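Local structure of periplasmic oligopeptide-binding protein (Burkholderia pseudomallei, 3ZS6) at residues 225-230 with 247-252. The protein probably binds oligopeptides in the periplasm and hands them to an ABC transporter for uptake. Numbering follows the deposited sequence.
Sequences MYQAGQ and KQFGKE
Tyr226, near the end of helix 219-227, meets Phe249 with its ring edge and Glu252 with its hydroxyl. Its CG lies anti to the backbone N (chi1 179°), which sends the ring across the gap to the end of helix 242-249. The Tyr226 edge is turned to the face of Phe249 in a T-shaped stack, with ring centroids 5.4 Å apart and planes at 83°. Phe249 has CG anti to its carbonyl carbon (chi1 -63°), a setting from which its ring offers that face; a flat apolar ring suits the place, since it can receive an aromatic edge. The closest carbons are Tyr226 CE1 and Phe249 CD1, at 3.8 Å, while Gln227 CB comes up to the rim of the phenylalanine ring. Tyrosine suits its own place because its far end is polar: in the conformer of Glu252 described here, one of two, Tyr226 OH donates to Glu252 OE1 at 2.7 Å, reaching that oxygen from well above the carboxylate plane. An extended glutamate chain brings the carboxylate there, and in this conformer OE2 is hydrogen-bonded to Ser483, giving each oxygen a partner of its own. The long, exposed side chains of Gln227 and Gln248 cross at about a right angle.

Leu480 of strand 470-480 touches both rings, and Lys482 makes a cation-pi contact with Tyr226. The edge-to-face pair and the hydroxyl–carboxylate bond, both made by one tyrosine, fix its ring against Phe249 and Glu252 together, and the hydroxyl of this buried residue is satisfied by a probably ionised glutamate.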
ATOM      1  N   MET A 225      -4.761 -18.923  16.726  1.00 15.94           N
ATOM      2  CA  MET A 225      -5.658 -19.534  15.755  1.00 19.99           C
ATOM      3  C   MET A 225      -4.892 -20.345  14.712  1.00 21.88           C
ATOM      4  O   MET A 225      -5.371 -21.371  14.239  1.00 21.61           O
ATOM      5  CB  MET A 225      -6.518 -18.462  15.076  1.00 25.00           C
ATOM      6  CG  MET A 225      -7.633 -17.922  15.966  1.00 26.55           C
ATOM      7  SD  MET A 225      -8.483 -16.496  15.251  1.00 30.59           S
ATOM      8  CE  MET A 225      -7.217 -15.256  15.368  1.00 24.43           C
ATOM      9  N   TYR A 226      -3.707 -19.872  14.342  1.00 17.35           N
ATOM     10  CA  TYR A 226      -2.894 -20.588  13.377  1.00 17.61           C
ATOM     11  C   TYR A 226      -2.497 -21.923  13.997  1.00 22.84           C
ATOM     12  O   TYR A 226      -2.651 -22.982  13.381  1.00 18.60           O
ATOM     13  CB  TYR A 226      -1.660 -19.763  13.024  1.00 13.24           C
ATOM     14  CG  TYR A 226      -0.707 -20.416  12.050  1.00 12.06           C
ATOM     15  CD1 TYR A 226       0.268 -21.295  12.493  1.00 13.22           C
ATOM     16  CD2 TYR A 226      -0.766 -20.129  10.687  1.00 13.80           C
ATOM     17  CE1 TYR A 226       1.158 -21.897  11.603  1.00 13.53           C
ATOM     18  CE2 TYR A 226       0.116 -20.718   9.788  1.00 14.18           C
ATOM     19  CZ  TYR A 226       1.073 -21.604  10.257  1.00 13.25           C
ATOM     20  OH  TYR A 226       1.959 -22.183   9.389  1.00 14.14           O
ATOM     21  N   GLN A 227      -2.017 -21.859  15.236  1.00 18.46           N
ATOM     22  CA  GLN A 227      -1.592 -23.049  15.965  1.00 21.85           C
ATOM     23  C   GLN A 227      -2.730 -24.069  16.092  1.00 23.75           C
ATOM     24  O   GLN A 227      -2.499 -25.273  16.013  1.00 23.42           O
ATOM     25  CB  GLN A 227      -1.049 -22.656  17.343  1.00 27.27           C
ATOM     26  CG  GLN A 227      -0.421 -23.786  18.139  1.00 42.94           C
ATOM     27  CD  GLN A 227       0.262 -23.292  19.413  1.00 61.46           C
ATOM     28  OE1 GLN A 227       0.351 -22.085  19.660  0.89 65.41           O
ATOM     29  NE2 GLN A 227       0.747 -24.228  20.226  1.00 64.62           N
ATOM     30  N   ALA A 228      -3.958 -23.585  16.263  1.00 22.25           N
ATOM     31  CA  ALA A 228      -5.117 -24.469  16.400  1.00 22.43           C
ATOM     32  C   ALA A 228      -5.622 -24.961  15.051  1.00 21.59           C
ATOM     33  O   ALA A 228      -6.542 -25.768  14.982  1.00 22.36           O
ATOM     34  CB  ALA A 228      -6.236 -23.763  17.151  1.00 28.31           C
ATOM     35  N   GLY A 229      -5.033 -24.465  13.971  1.00 25.42           N
ATOM     36  CA  GLY A 229      -5.461 -24.871  12.643  1.00 24.21           C
ATOM     37  C   GLY A 229      -6.705 -24.155  12.138  1.00 24.72           C
ATOM     38  O   GLY A 229      -7.358 -24.626  11.210  1.00 28.11           O
ATOM     39  N   GLN A 230      -7.043 -23.025  12.751  1.00 23.70           N
ATOM     40  CA  GLN A 230      -8.169 -22.208  12.299  1.00 26.48           C
ATOM     41  C   GLN A 230      -7.779 -21.282  11.134  1.00 23.57           C
ATOM     42  O   GLN A 230      -8.636 -20.775  10.413  1.00 24.15           O
ATOM     43  CB  GLN A 230      -8.700 -21.353  13.448  1.00 30.14           C
ATOM     44  CG  GLN A 230      -9.274 -22.119  14.629  1.00 36.63           C
ATOM     45  CD  GLN A 230      -9.618 -21.192  15.785  1.00 43.74           C
ATOM     46  OE1 GLN A 230      -8.837 -21.039  16.726  1.00 47.71           O
ATOM     47  NE2 GLN A 230     -10.780 -20.551  15.707  1.00 44.15           N
ATOM     48  N   LYS A 247      11.486 -21.596  16.059  1.00 17.62           N
ATOM     49  CA  LYS A 247      11.808 -22.888  16.640  1.00 21.12           C
ATOM     50  C   LYS A 247      10.618 -23.823  16.529  1.00 20.20           C
ATOM     51  O   LYS A 247      10.773 -25.006  16.214  1.00 23.44           O
ATOM     52  CB  LYS A 247      12.204 -22.723  18.109  1.00 28.87           C
ATOM     53  CG  LYS A 247      12.524 -24.021  18.819  1.00 38.09           C
ATOM     54  CD  LYS A 247      12.287 -23.880  20.317  1.00 50.54           C
ATOM     55  CE  LYS A 247      12.875 -22.580  20.851  1.00 56.31           C
ATOM     56  NZ  LYS A 247      12.166 -22.103  22.075  1.00 60.52           N
ATOM     57  N   GLN A 248       9.431 -23.285  16.784  1.00 17.60           N
ATOM     58  CA  GLN A 248       8.212 -24.088  16.779  1.00 21.74           C
ATOM     59  C   GLN A 248       7.675 -24.404  15.382  1.00 24.02           C
ATOM     60  O   GLN A 248       7.174 -25.499  15.146  1.00 21.63           O
ATOM     61  CB  GLN A 248       7.105 -23.412  17.597  1.00 22.64           C
ATOM     62  CG  GLN A 248       5.806 -24.235  17.654  1.00 28.90           C
ATOM     63  CD  GLN A 248       4.767 -23.647  18.605  1.00 38.98           C
ATOM     64  OE1 GLN A 248       4.992 -22.603  19.215  1.00 42.62           O
ATOM     65  NE2 GLN A 248       3.627 -24.321  18.733  1.00 37.39           N
ATOM     66  N   PHE A 249       7.764 -23.449  14.462  1.00 20.98           N
ATOM     67  CA  PHE A 249       7.099 -23.614  13.166  1.00 22.15           C
ATOM     68  C   PHE A 249       8.066 -23.781  11.986  1.00 22.19           C
ATOM     69  O   PHE A 249       7.649 -24.098  10.868  1.00 17.14           O
ATOM     70  CB  PHE A 249       6.125 -22.452  12.916  1.00 21.16           C
ATOM     71  CG  PHE A 249       4.992 -22.392  13.908  1.00 24.62           C
ATOM     72  CD1 PHE A 249       3.914 -23.259  13.802  1.00 25.83           C
ATOM     73  CD2 PHE A 249       5.013 -21.479  14.952  1.00 24.46           C
ATOM     74  CE1 PHE A 249       2.875 -23.215  14.720  1.00 29.17           C
ATOM     75  CE2 PHE A 249       3.975 -21.428  15.870  1.00 22.36           C
ATOM     76  CZ  PHE A 249       2.904 -22.298  15.752  1.00 25.05           C
ATOM     77  N   GLY A 250       9.349 -23.556  12.248  1.00 18.90           N
ATOM     78  CA  GLY A 250      10.392 -23.722  11.255  1.00 18.13           C
ATOM     79  C   GLY A 250      10.130 -23.002   9.945  1.00 18.74           C
ATOM     80  O   GLY A 250       9.923 -21.789   9.922  1.00 12.08           O
ATOM     81  N   LYS A 251      10.128 -23.765   8.856  1.00 12.88           N
ATOM     82  CA  LYS A 251      10.034 -23.205   7.515  1.00 14.27           C
ATOM     83  C   LYS A 251       8.646 -22.687   7.150  1.00 13.06           C
ATOM     84  O   LYS A 251       8.479 -22.047   6.116  1.00 15.55           O
ATOM     85  CB  LYS A 251      10.539 -24.214   6.467  1.00 15.82           C
ATOM     86  CG  LYS A 251      12.041 -24.527   6.587  1.00 17.25           C
ATOM     87  CD  LYS A 251      12.488 -25.525   5.510  1.00 15.94           C
ATOM     88  CE  LYS A 251      13.794 -26.233   5.876  1.00 19.79           C
ATOM     89  NZ  LYS A 251      14.094 -27.358   4.928  1.00 23.67           N
ATOM     90  N   GLU A 252       7.647 -22.971   7.979  0.80 11.38           N
ATOM     91  CA  GLU A 252       6.345 -22.323   7.807  0.80 14.43           C
ATOM     92  C   GLU A 252       6.487 -20.807   7.986  0.80 15.33           C
ATOM     93  O   GLU A 252       5.686 -20.018   7.465  0.80 14.77           O
ATOM     94  CB  GLU A 252       5.303 -22.901   8.774  0.80 11.15           C
ATOM     95  CG  GLU A 252       5.059 -24.394   8.560  0.80 16.47           C
ATOM     96  CD  GLU A 252       3.981 -24.968   9.454  0.80 14.23           C
ATOM     97  OE1 GLU A 252       3.445 -24.222  10.302  0.80 15.31           O
ATOM     98  OE2 GLU A 252       3.665 -26.170   9.304  0.80 15.15           O
TER